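Local coordinates for protein dipeptidase AC. Metallo peptidase. MEROPS family M19 (PDB 3LY0) that probably hydrolyses dipeptides at a two-zinc centre, and binds a phosphinate mimic of the dipeptide L-Ala-D-Ala, at residues P8-H13 with S133-M138; G53-Y58 with G101-M106; E142-G145 with D149-H152; G182-G187 with N235-T240; L229-S234 with R244-R249. All coordinates share one frame; numbering follows the deposited sequence.

All five contacts belong to one TIM-barrel chain of the M19 dipeptidase family. Interactions 1 and 2 share a parallel sheet, in which strand 50-57 runs between strands 9-11 and 132-139; their centres lie about 10 Å apart, and along the chain interaction 2 is nested inside the loop closed by interaction 1. Interaction 3 follows in the connection from strand 132-139 to helix 149-157. Interactions 4 and 5 come last, with alternating segments and centres about 9 Å apart, on the far side of the chain's centre from interaction 2. Interactions 1 and 5 meet at the metals, where His13 and His233 hold different zinc ions; interactions 2 and 5 both touch the inhibitor.

Interaction 1: P8-H13 with S133-M138; sequences PVFDGH and SGIMHM. With ZN (zinc ion), chain D.
The ring of Phe10 lies with its edge against two side chains of strand 132-139: CE1 comes 3.3 Å from Ser133 OG, almost in the ring plane, and CZ comes 3.5 Å from Ile135 CD1. With CG anti to the backbone N (chi1 -174°), the phenyl group reaches across to the other strand although its CB does not point there. The side chain of Ile135 crosses that of Phe10 at about a right angle, and its CG1 branch does the touching. Ser133 OG has a weak hydrogen bond to Ala51 O besides its contact with the ring edge.

Beyond the corner at Gly12, His13 meets His137. Their ring planes are 85° apart, with centroids separated by 5.6 Å. The pair is oblique, and His13 ND1 lies 4.1 Å from His137 CD2. His137 ND1 is hydrogen-bonded to Ser161, which probably helps to set how its ring is turned. An Asx turn shapes the approach of the other histidine: His13 N donates to Asp11 OD2 from above the carboxylate plane, over 3.1 Å. The NE2 of His13 then binds zinc at 2.2 Å, beside Asp15 and Glu139.

In the parallel sheet strand 50-57 runs between the two segments, so these side chains meet past it, Ala56 touching both histidines, while Val123 of helix 120-129 and Tyr348 of helix 336-354 pack on Phe10.

Interaction 2: G53-Y58 with G101-M106; sequences GFFAIY and GHLLWM. With LY0 ((2R)-3-[(R)-[(1R)-1-aminoethyl](hydroxy)phosphoryl]-2-methylpropanoic acid), chain C.
Phe55 turns its CG anti to the carbonyl carbon (chi1 -74°) and Leu103 turns its own CG anti to the backbone N (chi1 -176°), which brings the phenyl group of a strand up to the isobutyl group of a helix. This is strand-to-helix packing of the TIM barrel: strand 50-57 of the parallel sheet is covered by helix 89-109.

The contact is wholly apolar. Leu103 CD1 sits 3.9 Å from Phe55 CB and 4.0 Å from CG, at the root of the aromatic side chain. One helical turn further on, Met106 reaches the far part of the same ring. Its chain bends at chi3 (58°), and the methyl CE approaches obliquely. Leu103 and Met106 thus grip Phe55 at two points along its length, and Phe114 meets it edge-to-face. Leu17 of helix 16-22 touches both Leu103 and Met106.

The same strand leads to the active site. Farther along this segment Tyr58 puts one face of its ring against the inhibitor's amino group, N1 lying 3.4 Å above the plane and offset toward the rim, while OH is hydrogen-bonded to His65 ND1. Back at the helix, the separation from Phe55 CE1 to Met106 CE is 3.8 Å.

Interaction 3: E142-G145 with D149-H152; sequences EAIG and DALH
Apolar packing carries most of the contact, and Ile144 does most of it. Both its branches rest on the first turn of helix 149-157, near Leu151 N. CD1, at the end of the longer branch, lies 3.7 Å from Leu151 N and 4.0 Å from Ala150 CB, against the peptide that joins those two residues. The shorter branch, CG2, is 4.0 Å from Leu151 CB. With CG1 anti to the carbonyl carbon (chi1 -48°) and a second bend at chi2 (-56°), both methyl groups reach the helix although the CB does not point straight at it. The methyl Ala150 CB also lies 3.6 Å from the carbonyl oxygen Ala143 O. An alanine in place of Ile144 would lose both branches and is likely to open a gap over the Ala150-Leu151 peptide and beside Leu151 CB.

This connection follows strand 132-139 of the TIM barrel and enters the next helix of the fold, so the contact folds a loop back on the start of the helix it leads into. Asp147 OD2 accepts from Asp149 N at the start of that helix.

Polar contacts are fewer. Ala143 O accepts a hydrogen bond from Gln93 NE2 of helix 89-109. A single water bridges the segments, accepting from Gly145 N in the loop at 3.0 Å and from Ala150 N in the helix at 2.9 Å.

Interaction 4: G182-G187 with N235-T240; sequences GSPDTG and NAHAVT
His237 reaches from one loop to another to bond Gly182. Both loops lead into helices of the TIM barrel: the first, 182-187, runs on toward helix 192-204, while the second, 235-240, lies between strand 230-231 and helix 248-256.

From CB, which points at the other loop, the side chain extends with CG anti to the backbone N (chi1 -164°), carrying the imidazole away from its own turn. CD2 passes 4.0 Å from Pro184 CD, and CE1, across the ring, is 3.8 Å from Gly182 O. At the tip NE2 donates to Gly182 O over 2.8 Å, with an almost straight N-H...O angle of 177°. The oxygen lies in the imidazole plane, while the donor stands 39° above the carbonyl plane of the glycine.

A phenylalanine here would have no donor, so Gly182 O would probably lose this bond, leaving the backbone bond between Gly182 and Pro241 to join the two loops there.

Outside the two loops, Pro184 also touches Glu215 and Thr247. Each loop is braced from within. Ala236 O accepts from both Val239 N and Thr240 N, holding the turn that carries the histidine. Ser183 forms an ST turn, its OG accepting from Asp185 N at 2.9 Å.

Interaction 5: L229-S234 with R244-R249; sequences LVATHS and RNLTDR. With ZN (zinc ion), chain E; LY0 ((2R)-3-[(R)-[(1R)-1-aminoethyl](hydroxy)phosphoryl]-2-methylpropanoic acid), chain C.
The guanidinium group of Arg244 is shared between the backbone of His233, the hydroxyl of Ser234 and the carboxylate of the bound phosphinate. The contact lies in a beta-alpha-beta unit of the TIM barrel, where the chain leaving strand 230-231 meets the approach to helix 248-256 beside the metal centre.

The three nitrogens of Arg244 divide the work. NE donates to inhibitor O61 at 2.7 Å. NH2 donates to inhibitor O62 along a nearly straight line (175°) and also to His233 O at 2.8 Å, while NH1 donates to Ser234 OG in the guanidinium plane, with a weak second bond to His233 O. Bends at chi2 and chi3 curl the arginine so that the edge of its flat group meets O61, His233 O and Ser234 OG, while NH2 lies over one face of the His233 imidazole, the two planes 81° apart.

His233 is held at both nitrogens. ND1 donates to Thr232 OG1 at 2.8 Å, and NE2 binds zinc at 2.2 Å beside Glu139 and His212; inhibitor O31, O32 and O62 bind the same ion. Thr232 OG1 has a further bond to Asp209, making a second shell that probably orients the metal ligand.

Leu246 CD1 packs against Ala231 CB and Ser234 CB. Ser234 OG is also bonded to Ser211 OG and, at 2.6 Å, to a water that donates to Arg244 O at 2.9 Å.

Interaction 1: P8-H13 with S133-M138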
# COMPACT_ATOMS: atom_id res chain seq x y z
N PRO A 8 -12.13 -9.42 -10.93
CA PRO A 8 -11.03 -9.68 -9.99
C PRO A 8 -10.27 -8.39 -9.69
O PRO A 8 -10.09 -7.55 -10.57
CB PRO A 8 -10.14 -10.66 -10.75
CG PRO A 8 -11.06 -11.31 -11.75
CD PRO A 8 -12.02 -10.23 -12.15
N VAL A 9 -9.85 -8.24 -8.44
CA VAL A 9 -9.14 -7.04 -8.01
C VAL A 9 -7.70 -7.37 -7.68
O VAL A 9 -7.44 -8.27 -6.88
CB VAL A 9 -9.81 -6.41 -6.78
CG1 VAL A 9 -8.95 -5.30 -6.18
CG2 VAL A 9 -11.18 -5.88 -7.16
N PHE A 10 -6.78 -6.66 -8.32
CA PHE A 10 -5.39 -6.70 -7.88
C PHE A 10 -5.16 -5.45 -7.06
O PHE A 10 -5.47 -4.33 -7.49
CB PHE A 10 -4.41 -6.75 -9.06
CG PHE A 10 -2.99 -6.92 -8.62
CD1 PHE A 10 -2.49 -8.18 -8.39
CD2 PHE A 10 -2.19 -5.83 -8.38
CE1 PHE A 10 -1.19 -8.36 -7.96
CE2 PHE A 10 -0.88 -5.99 -7.95
CZ PHE A 10 -0.38 -7.25 -7.73
N ASP A 11 -4.60 -5.64 -5.87
CA ASP A 11 -4.56 -4.58 -4.87
C ASP A 11 -3.17 -4.03 -4.56
O ASP A 11 -2.18 -4.77 -4.53
CB ASP A 11 -5.18 -5.06 -3.57
CG ASP A 11 -5.28 -3.97 -2.56
OD1 ASP A 11 -6.08 -3.04 -2.78
OD2 ASP A 11 -4.55 -4.04 -1.54
N GLY A 12 -3.13 -2.74 -4.25
CA GLY A 12 -1.87 -2.03 -4.07
C GLY A 12 -1.16 -2.18 -2.74
O GLY A 12 0.03 -1.89 -2.66
N HIS A 13 -1.85 -2.61 -1.68
CA HIS A 13 -1.23 -2.65 -0.36
C HIS A 13 -2.06 -3.36 0.69
O HIS A 13 -3.17 -2.93 0.99
CB HIS A 13 -0.97 -1.23 0.15
CG HIS A 13 -0.14 -1.18 1.39
ND1 HIS A 13 1.24 -1.14 1.35
CD2 HIS A 13 -0.48 -1.21 2.70
CE1 HIS A 13 1.71 -1.11 2.58
NE2 HIS A 13 0.69 -1.16 3.42
N SER A 133 -2.08 -13.91 -6.54
CA SER A 133 -0.71 -13.44 -6.69
C SER A 133 -0.28 -12.56 -5.52
O SER A 133 -1.10 -11.87 -4.90
CB SER A 133 -0.54 -12.68 -8.01
OG SER A 133 -1.47 -11.60 -8.10
N GLY A 134 1.01 -12.59 -5.24
CA GLY A 134 1.57 -11.74 -4.20
C GLY A 134 2.85 -11.09 -4.66
O GLY A 134 3.72 -11.77 -5.21
N ILE A 135 2.98 -9.79 -4.43
CA ILE A 135 4.25 -9.09 -4.64
C ILE A 135 4.86 -8.79 -3.28
O ILE A 135 4.20 -8.20 -2.41
CB ILE A 135 4.05 -7.78 -5.41
CG1 ILE A 135 3.44 -8.04 -6.79
CG2 ILE A 135 5.37 -7.00 -5.52
CD1 ILE A 135 3.09 -6.78 -7.56
N MET A 136 6.10 -9.22 -3.08
CA MET A 136 6.84 -8.87 -1.85
C MET A 136 7.21 -7.39 -1.85
O MET A 136 7.94 -6.91 -2.72
CB MET A 136 8.09 -9.75 -1.71
CG MET A 136 8.86 -9.53 -0.40
SD MET A 136 10.42 -10.50 -0.24
CE MET A 136 9.81 -12.19 -0.45
N HIS A 137 6.70 -6.68 -0.84
CA HIS A 137 6.81 -5.23 -0.73
C HIS A 137 7.39 -4.88 0.62
O HIS A 137 7.05 -5.52 1.62
CB HIS A 137 5.42 -4.60 -0.86
CG HIS A 137 5.40 -3.13 -0.57
ND1 HIS A 137 5.76 -2.18 -1.50
CD2 HIS A 137 5.06 -2.44 0.55
CE1 HIS A 137 5.64 -0.97 -0.97
NE2 HIS A 137 5.22 -1.11 0.28
N MET A 138 8.26 -3.88 0.68
CA MET A 138 8.80 -3.41 1.95
C MET A 138 8.28 -1.99 2.20
O MET A 138 8.51 -1.09 1.40
CB MET A 138 10.34 -3.43 1.87
CG MET A 138 11.09 -3.00 3.12
SD MET A 138 12.86 -3.45 3.05
CE MET A 138 12.69 -5.20 2.88
ZN ZN D . 0.94 -1.16 5.64

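Interaction 2: G53-Y58 with G101-M106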
# COMPACT_ATOMS: atom_id res chain seq x y z
N GLY A 53 -2.15 -9.08 -4.78
CA GLY A 53 -1.75 -7.74 -4.39
C GLY A 53 -0.34 -7.65 -3.86
O GLY A 53 0.41 -8.64 -3.81
N PHE A 54 0.03 -6.43 -3.47
CA PHE A 54 1.28 -6.19 -2.77
C PHE A 54 1.09 -6.55 -1.30
O PHE A 54 0.18 -6.02 -0.64
CB PHE A 54 1.66 -4.70 -2.83
CG PHE A 54 2.02 -4.18 -4.20
CD1 PHE A 54 3.35 -3.89 -4.52
CD2 PHE A 54 1.04 -3.89 -5.14
CE1 PHE A 54 3.68 -3.36 -5.77
CE2 PHE A 54 1.36 -3.36 -6.37
CZ PHE A 54 2.68 -3.10 -6.69
N PHE A 55 1.96 -7.42 -0.80
CA PHE A 55 1.98 -7.83 0.60
C PHE A 55 3.13 -7.12 1.31
O PHE A 55 4.30 -7.40 1.05
CB PHE A 55 2.11 -9.36 0.71
CG PHE A 55 0.84 -10.08 0.35
CD1 PHE A 55 0.00 -10.58 1.34
CD2 PHE A 55 0.47 -10.22 -0.98
CE1 PHE A 55 -1.19 -11.22 1.01
CE2 PHE A 55 -0.72 -10.85 -1.32
CZ PHE A 55 -1.55 -11.35 -0.33
N ALA A 56 2.78 -6.18 2.18
CA ALA A 56 3.77 -5.33 2.82
C ALA A 56 4.47 -6.01 3.98
O ALA A 56 3.84 -6.62 4.85
CB ALA A 56 3.11 -4.04 3.30
N ILE A 57 5.79 -5.86 3.97
CA ILE A 57 6.64 -6.12 5.13
C ILE A 57 6.84 -4.76 5.79
O ILE A 57 7.47 -3.88 5.22
CB ILE A 57 7.99 -6.69 4.67
CG1 ILE A 57 7.80 -8.07 4.03
CG2 ILE A 57 8.99 -6.73 5.84
CD1 ILE A 57 8.99 -8.54 3.24
N TYR A 58 6.28 -4.60 6.99
CA TYR A 58 6.32 -3.34 7.70
C TYR A 58 6.73 -3.63 9.13
O TYR A 58 6.16 -4.51 9.77
CB TYR A 58 4.94 -2.66 7.64
CG TYR A 58 4.51 -1.95 8.90
CD1 TYR A 58 5.00 -0.68 9.22
CD2 TYR A 58 3.59 -2.53 9.76
CE1 TYR A 58 4.60 -0.04 10.38
CE2 TYR A 58 3.18 -1.89 10.91
CZ TYR A 58 3.69 -0.65 11.22
OH TYR A 58 3.26 -0.03 12.38
N GLY A 101 9.67 -14.42 5.59
CA GLY A 101 9.58 -15.86 5.80
C GLY A 101 8.14 -16.35 5.85
O GLY A 101 7.83 -17.43 5.34
N HIS A 102 7.26 -15.57 6.46
CA HIS A 102 5.83 -15.91 6.48
C HIS A 102 5.23 -15.86 5.07
O HIS A 102 4.38 -16.68 4.72
CB HIS A 102 5.04 -14.97 7.39
CG HIS A 102 5.28 -15.19 8.85
ND1 HIS A 102 5.12 -16.43 9.44
CD2 HIS A 102 5.64 -14.34 9.83
CE1 HIS A 102 5.39 -16.33 10.73
NE2 HIS A 102 5.71 -15.07 10.99
N LEU A 103 5.69 -14.91 4.25
CA LEU A 103 5.16 -14.76 2.90
C LEU A 103 5.52 -16.00 2.07
O LEU A 103 4.69 -16.55 1.36
CB LEU A 103 5.69 -13.49 2.24
CG LEU A 103 5.16 -13.17 0.85
CD1 LEU A 103 3.66 -12.93 0.91
CD2 LEU A 103 5.86 -11.96 0.26
N LEU A 104 6.77 -16.44 2.17
CA LEU A 104 7.18 -17.65 1.44
C LEU A 104 6.43 -18.86 1.98
O LEU A 104 5.99 -19.73 1.21
CB LEU A 104 8.69 -17.89 1.50
CG LEU A 104 9.58 -16.95 0.69
CD1 LEU A 104 10.99 -17.52 0.62
CD2 LEU A 104 9.03 -16.73 -0.70
N TRP A 105 6.29 -18.92 3.30
CA TRP A 105 5.51 -19.98 3.92
C TRP A 105 4.08 -20.03 3.37
O TRP A 105 3.55 -21.11 3.12
CB TRP A 105 5.51 -19.88 5.45
CG TRP A 105 4.50 -20.81 6.01
CD1 TRP A 105 4.66 -22.14 6.26
CD2 TRP A 105 3.14 -20.50 6.33
NE1 TRP A 105 3.49 -22.67 6.73
CE2 TRP A 105 2.54 -21.69 6.78
CE3 TRP A 105 2.37 -19.33 6.28
CZ2 TRP A 105 1.21 -21.75 7.19
CZ3 TRP A 105 1.04 -19.38 6.69
CH2 TRP A 105 0.48 -20.59 7.14
N MET A 106 3.44 -18.87 3.20
CA MET A 106 2.07 -18.82 2.68
C MET A 106 1.96 -19.56 1.35
O MET A 106 0.98 -20.27 1.09
CB MET A 106 1.60 -17.37 2.50
CG MET A 106 1.26 -16.62 3.79
SD MET A 106 1.09 -14.79 3.57
CE MET A 106 -0.24 -14.69 2.33
P LY0 C . -0.27 1.30 7.29
C1 LY0 C . 0.46 0.49 9.86
N1 LY0 C . 1.29 -0.79 7.91
C2 LY0 C . 0.19 -0.02 8.47
C4 LY0 C . -1.89 2.03 7.76
C5 LY0 C . -1.94 3.53 7.80
C6 LY0 C . -1.32 4.17 6.58
C7 LY0 C . -3.27 4.10 8.19
O31 LY0 C . -0.31 0.64 5.94
O32 LY0 C . 0.86 2.38 7.28
O61 LY0 C . -1.04 5.49 6.61
O62 LY0 C . -1.04 3.50 5.57

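Interaction 3: E142-G145 with D149-H152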
# COMPACT_ATOMS: atom_id res chain seq x y z
N GLU A 142 13.91 0.29 6.67
CA GLU A 142 14.81 0.15 7.81
C GLU A 142 15.68 -1.10 7.74
O GLU A 142 16.79 -1.11 8.27
CB GLU A 142 14.03 0.12 9.10
CG GLU A 142 13.40 1.44 9.47
CD GLU A 142 11.99 1.60 8.96
OE1 GLU A 142 11.51 0.79 8.14
OE2 GLU A 142 11.35 2.58 9.41
N ALA A 143 15.18 -2.17 7.13
CA ALA A 143 15.96 -3.39 7.02
C ALA A 143 17.10 -3.27 6.01
O ALA A 143 17.88 -4.21 5.85
CB ALA A 143 15.06 -4.56 6.68
N ILE A 144 17.17 -2.14 5.32
CA ILE A 144 18.24 -1.88 4.36
C ILE A 144 19.22 -0.87 4.97
O ILE A 144 18.83 0.24 5.33
CB ILE A 144 17.70 -1.28 3.04
CG1 ILE A 144 16.49 -2.07 2.51
CG2 ILE A 144 18.80 -1.18 1.99
CD1 ILE A 144 16.77 -3.54 2.31
N GLY A 145 20.48 -1.25 5.12
CA GLY A 145 21.46 -0.31 5.61
C GLY A 145 21.76 0.76 4.58
O GLY A 145 21.46 0.60 3.40
N ASP A 149 23.64 -2.87 0.88
CA ASP A 149 23.97 -4.27 0.64
C ASP A 149 22.74 -5.17 0.74
O ASP A 149 22.58 -6.10 -0.06
CB ASP A 149 25.02 -4.78 1.62
CG ASP A 149 26.43 -4.45 1.19
OD1 ASP A 149 26.61 -3.82 0.13
OD2 ASP A 149 27.35 -4.84 1.93
N ALA A 150 21.89 -4.90 1.72
CA ALA A 150 20.71 -5.74 1.92
C ALA A 150 19.64 -5.54 0.85
O ALA A 150 18.77 -6.38 0.69
CB ALA A 150 20.13 -5.55 3.31
N LEU A 151 19.68 -4.41 0.14
CA LEU A 151 18.77 -4.23 -0.99
C LEU A 151 18.99 -5.34 -2.01
O LEU A 151 18.03 -5.91 -2.54
CB LEU A 151 18.96 -2.85 -1.63
CG LEU A 151 17.97 -2.50 -2.75
CD1 LEU A 151 16.59 -2.27 -2.15
CD2 LEU A 151 18.43 -1.24 -3.50
N HIS A 152 20.25 -5.66 -2.28
CA HIS A 152 20.55 -6.72 -3.24
C HIS A 152 20.13 -8.08 -2.70
O HIS A 152 19.61 -8.90 -3.45
CB HIS A 152 22.03 -6.68 -3.61
CG HIS A 152 22.44 -5.39 -4.23
ND1 HIS A 152 22.36 -5.17 -5.59
CD2 HIS A 152 22.89 -4.24 -3.68
CE1 HIS A 152 22.76 -3.94 -5.85
NE2 HIS A 152 23.09 -3.35 -4.71
O HOH W 1 22.41 -3.19 3.99

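Interaction 4: G182-G187 with N235-T240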
# COMPACT_ATOMS: atom_id res chain seq x y z
N GLY A 182 -3.57 18.86 7.53
CA GLY A 182 -2.22 19.32 7.37
C GLY A 182 -1.64 19.02 6.00
O GLY A 182 -2.09 18.10 5.32
N SER A 183 -0.65 19.81 5.62
CA SER A 183 0.07 19.64 4.37
C SER A 183 1.01 18.43 4.47
O SER A 183 1.50 18.13 5.55
CB SER A 183 0.90 20.90 4.10
OG SER A 183 1.94 20.68 3.17
N PRO A 184 1.27 17.76 3.34
CA PRO A 184 2.27 16.68 3.35
C PRO A 184 3.70 17.21 3.48
O PRO A 184 4.64 16.43 3.59
CB PRO A 184 2.10 16.02 1.98
CG PRO A 184 0.91 16.61 1.36
CD PRO A 184 0.63 17.92 2.03
N ASP A 185 3.89 18.53 3.47
CA ASP A 185 5.23 19.11 3.58
C ASP A 185 5.61 19.23 5.05
O ASP A 185 5.58 20.31 5.63
CB ASP A 185 5.28 20.46 2.88
CG ASP A 185 6.69 21.02 2.77
OD1 ASP A 185 7.65 20.30 3.11
OD2 ASP A 185 6.83 22.18 2.33
N THR A 186 5.98 18.10 5.64
CA THR A 186 6.14 17.99 7.09
C THR A 186 7.59 17.93 7.56
O THR A 186 7.85 17.96 8.77
CB THR A 186 5.40 16.76 7.62
OG1 THR A 186 5.89 15.59 6.94
CG2 THR A 186 3.92 16.89 7.37
N GLY A 187 8.53 17.84 6.62
CA GLY A 187 9.93 17.74 7.00
C GLY A 187 10.93 17.70 5.86
O GLY A 187 10.63 18.09 4.72
N ASN A 235 -4.70 8.90 -1.03
CA ASN A 235 -5.88 9.51 -1.63
C ASN A 235 -5.67 10.98 -1.97
O ASN A 235 -4.54 11.45 -2.01
CB ASN A 235 -7.10 9.27 -0.74
CG ASN A 235 -7.39 7.78 -0.55
OD1 ASN A 235 -6.98 6.96 -1.38
ND2 ASN A 235 -8.06 7.43 0.54
N ALA A 236 -6.77 11.69 -2.24
CA ALA A 236 -6.66 13.06 -2.75
C ALA A 236 -6.72 14.09 -1.64
O ALA A 236 -7.74 14.24 -0.97
CB ALA A 236 -7.76 13.32 -3.78
N HIS A 237 -5.62 14.83 -1.46
CA HIS A 237 -5.54 15.85 -0.43
C HIS A 237 -6.62 16.92 -0.60
O HIS A 237 -7.11 17.48 0.38
CB HIS A 237 -4.16 16.50 -0.45
CG HIS A 237 -3.84 17.28 0.77
ND1 HIS A 237 -4.16 18.62 0.90
CD2 HIS A 237 -3.27 16.92 1.94
CE1 HIS A 237 -3.77 19.04 2.09
NE2 HIS A 237 -3.23 18.03 2.74
N ALA A 238 -6.97 17.20 -1.85
CA ALA A 238 -7.97 18.23 -2.15
C ALA A 238 -9.34 17.84 -1.60
O ALA A 238 -10.17 18.72 -1.35
CB ALA A 238 -8.04 18.48 -3.66
N VAL A 239 -9.58 16.55 -1.41
CA VAL A 239 -10.83 16.06 -0.84
C VAL A 239 -10.72 15.88 0.67
O VAL A 239 -11.60 16.31 1.42
CB VAL A 239 -11.24 14.73 -1.51
CG1 VAL A 239 -12.49 14.16 -0.87
CG2 VAL A 239 -11.43 14.93 -3.01
N THR A 240 -9.64 15.23 1.11
CA THR A 240 -9.39 15.00 2.53
C THR A 240 -7.96 15.44 2.84
O THR A 240 -7.01 14.76 2.45
CB THR A 240 -9.50 13.49 2.86
OG1 THR A 240 -10.83 13.05 2.63
CG2 THR A 240 -9.11 13.21 4.32

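Interaction 5: L229-S234 with R244-R249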
# COMPACT_ATOMS: atom_id res chain seq x y z
N LEU A 229 6.04 7.26 -11.19
CA LEU A 229 5.84 7.54 -9.77
C LEU A 229 4.61 6.83 -9.26
O LEU A 229 3.56 6.87 -9.89
CB LEU A 229 5.70 9.04 -9.54
CG LEU A 229 6.90 9.88 -9.98
CD1 LEU A 229 6.63 11.37 -9.77
CD2 LEU A 229 8.16 9.44 -9.24
N VAL A 230 4.74 6.21 -8.10
CA VAL A 230 3.67 5.37 -7.58
C VAL A 230 3.44 5.67 -6.11
O VAL A 230 4.38 5.75 -5.34
CB VAL A 230 4.06 3.88 -7.67
CG1 VAL A 230 2.94 3.02 -7.10
CG2 VAL A 230 4.37 3.48 -9.11
N ALA A 231 2.17 5.82 -5.74
CA ALA A 231 1.78 5.83 -4.33
C ALA A 231 0.77 4.70 -4.19
O ALA A 231 -0.32 4.77 -4.75
CB ALA A 231 1.14 7.16 -3.98
N THR A 232 1.15 3.62 -3.50
CA THR A 232 0.31 2.43 -3.50
C THR A 232 -0.99 2.57 -2.71
O THR A 232 -1.95 1.86 -3.00
CB THR A 232 1.04 1.19 -2.94
OG1 THR A 232 1.42 1.44 -1.58
CG2 THR A 232 2.27 0.81 -3.78
N HIS A 233 -1.01 3.45 -1.71
CA HIS A 233 -2.19 3.58 -0.86
C HIS A 233 -2.32 5.01 -0.31
O HIS A 233 -2.08 5.27 0.87
CB HIS A 233 -2.26 2.47 0.23
CG HIS A 233 -1.09 2.41 1.18
ND1 HIS A 233 0.22 2.22 0.77
CD2 HIS A 233 -1.05 2.44 2.53
CE1 HIS A 233 1.01 2.18 1.82
NE2 HIS A 233 0.27 2.29 2.91
N SER A 234 -2.73 5.91 -1.20
CA SER A 234 -2.85 7.34 -0.88
C SER A 234 -4.01 7.93 -1.64
O SER A 234 -4.26 7.55 -2.79
CB SER A 234 -1.57 8.09 -1.27
OG SER A 234 -0.45 7.63 -0.56
N ARG A 244 -1.25 12.30 4.83
CA ARG A 244 -0.99 11.09 4.05
C ARG A 244 -1.46 11.14 2.60
O ARG A 244 -1.08 10.29 1.78
CB ARG A 244 -1.58 9.88 4.76
CG ARG A 244 -0.65 9.29 5.81
CD ARG A 244 0.45 8.46 5.15
NE ARG A 244 -0.02 7.13 4.76
CZ ARG A 244 -0.28 6.72 3.52
NH1 ARG A 244 -0.14 7.54 2.48
NH2 ARG A 244 -0.66 5.47 3.32
N ASN A 245 -2.30 12.13 2.27
CA ASN A 245 -2.84 12.23 0.92
C ASN A 245 -2.00 13.09 -0.04
O ASN A 245 -1.00 13.69 0.37
CB ASN A 245 -4.30 12.69 0.99
CG ASN A 245 -5.23 11.59 1.48
OD1 ASN A 245 -4.88 10.41 1.44
ND2 ASN A 245 -6.41 11.97 1.93
N LEU A 246 -2.39 13.10 -1.31
CA LEU A 246 -1.59 13.71 -2.36
C LEU A 246 -2.25 15.00 -2.85
O LEU A 246 -3.43 15.02 -3.15
CB LEU A 246 -1.45 12.73 -3.53
CG LEU A 246 -0.63 11.47 -3.26
CD1 LEU A 246 -0.91 10.41 -4.31
CD2 LEU A 246 0.85 11.79 -3.21
N THR A 247 -1.46 16.07 -2.94
CA THR A 247 -1.99 17.33 -3.46
C THR A 247 -2.14 17.26 -4.97
O THR A 247 -1.59 16.36 -5.63
CB THR A 247 -1.06 18.51 -3.14
OG1 THR A 247 0.14 18.38 -3.91
CG2 THR A 247 -0.70 18.53 -1.66
N ASP A 248 -2.89 18.20 -5.54
CA ASP A 248 -3.07 18.22 -6.98
C ASP A 248 -1.74 18.38 -7.71
O ASP A 248 -1.55 17.83 -8.80
CB ASP A 248 -4.07 19.31 -7.40
CG ASP A 248 -5.51 18.94 -7.09
OD1 ASP A 248 -5.77 17.80 -6.65
OD2 ASP A 248 -6.39 19.80 -7.29
N ARG A 249 -0.83 19.13 -7.10
CA ARG A 249 0.50 19.31 -7.68
C ARG A 249 1.22 17.97 -7.73
O ARG A 249 1.85 17.63 -8.74
CB ARG A 249 1.32 20.31 -6.87
CG ARG A 249 2.64 20.68 -7.55
CD ARG A 249 3.55 21.48 -6.64
NE ARG A 249 3.95 20.69 -5.48
CZ ARG A 249 5.02 19.89 -5.46
NH1 ARG A 249 5.79 19.78 -6.53
NH2 ARG A 249 5.30 19.20 -4.37
ZN ZN E . 0.88 2.47 5.06
P LY0 C . -0.27 1.30 7.29
C1 LY0 C . 0.46 0.49 9.86
N1 LY0 C . 1.29 -0.79 7.91
C2 LY0 C . 0.19 -0.02 8.47
C4 LY0 C . -1.89 2.03 7.76
C5 LY0 C . -1.94 3.53 7.80
C6 LY0 C . -1.32 4.17 6.58
C7 LY0 C . -3.27 4.10 8.19
O31 LY0 C . -0.31 0.64 5.94
O32 LY0 C . 0.86 2.38 7.28
O61 LY0 C . -1.04 5.49 6.61
O62 LY0 C . -1.04 3.50 5.57
O HOH W 2 0.91 9.86 -0.25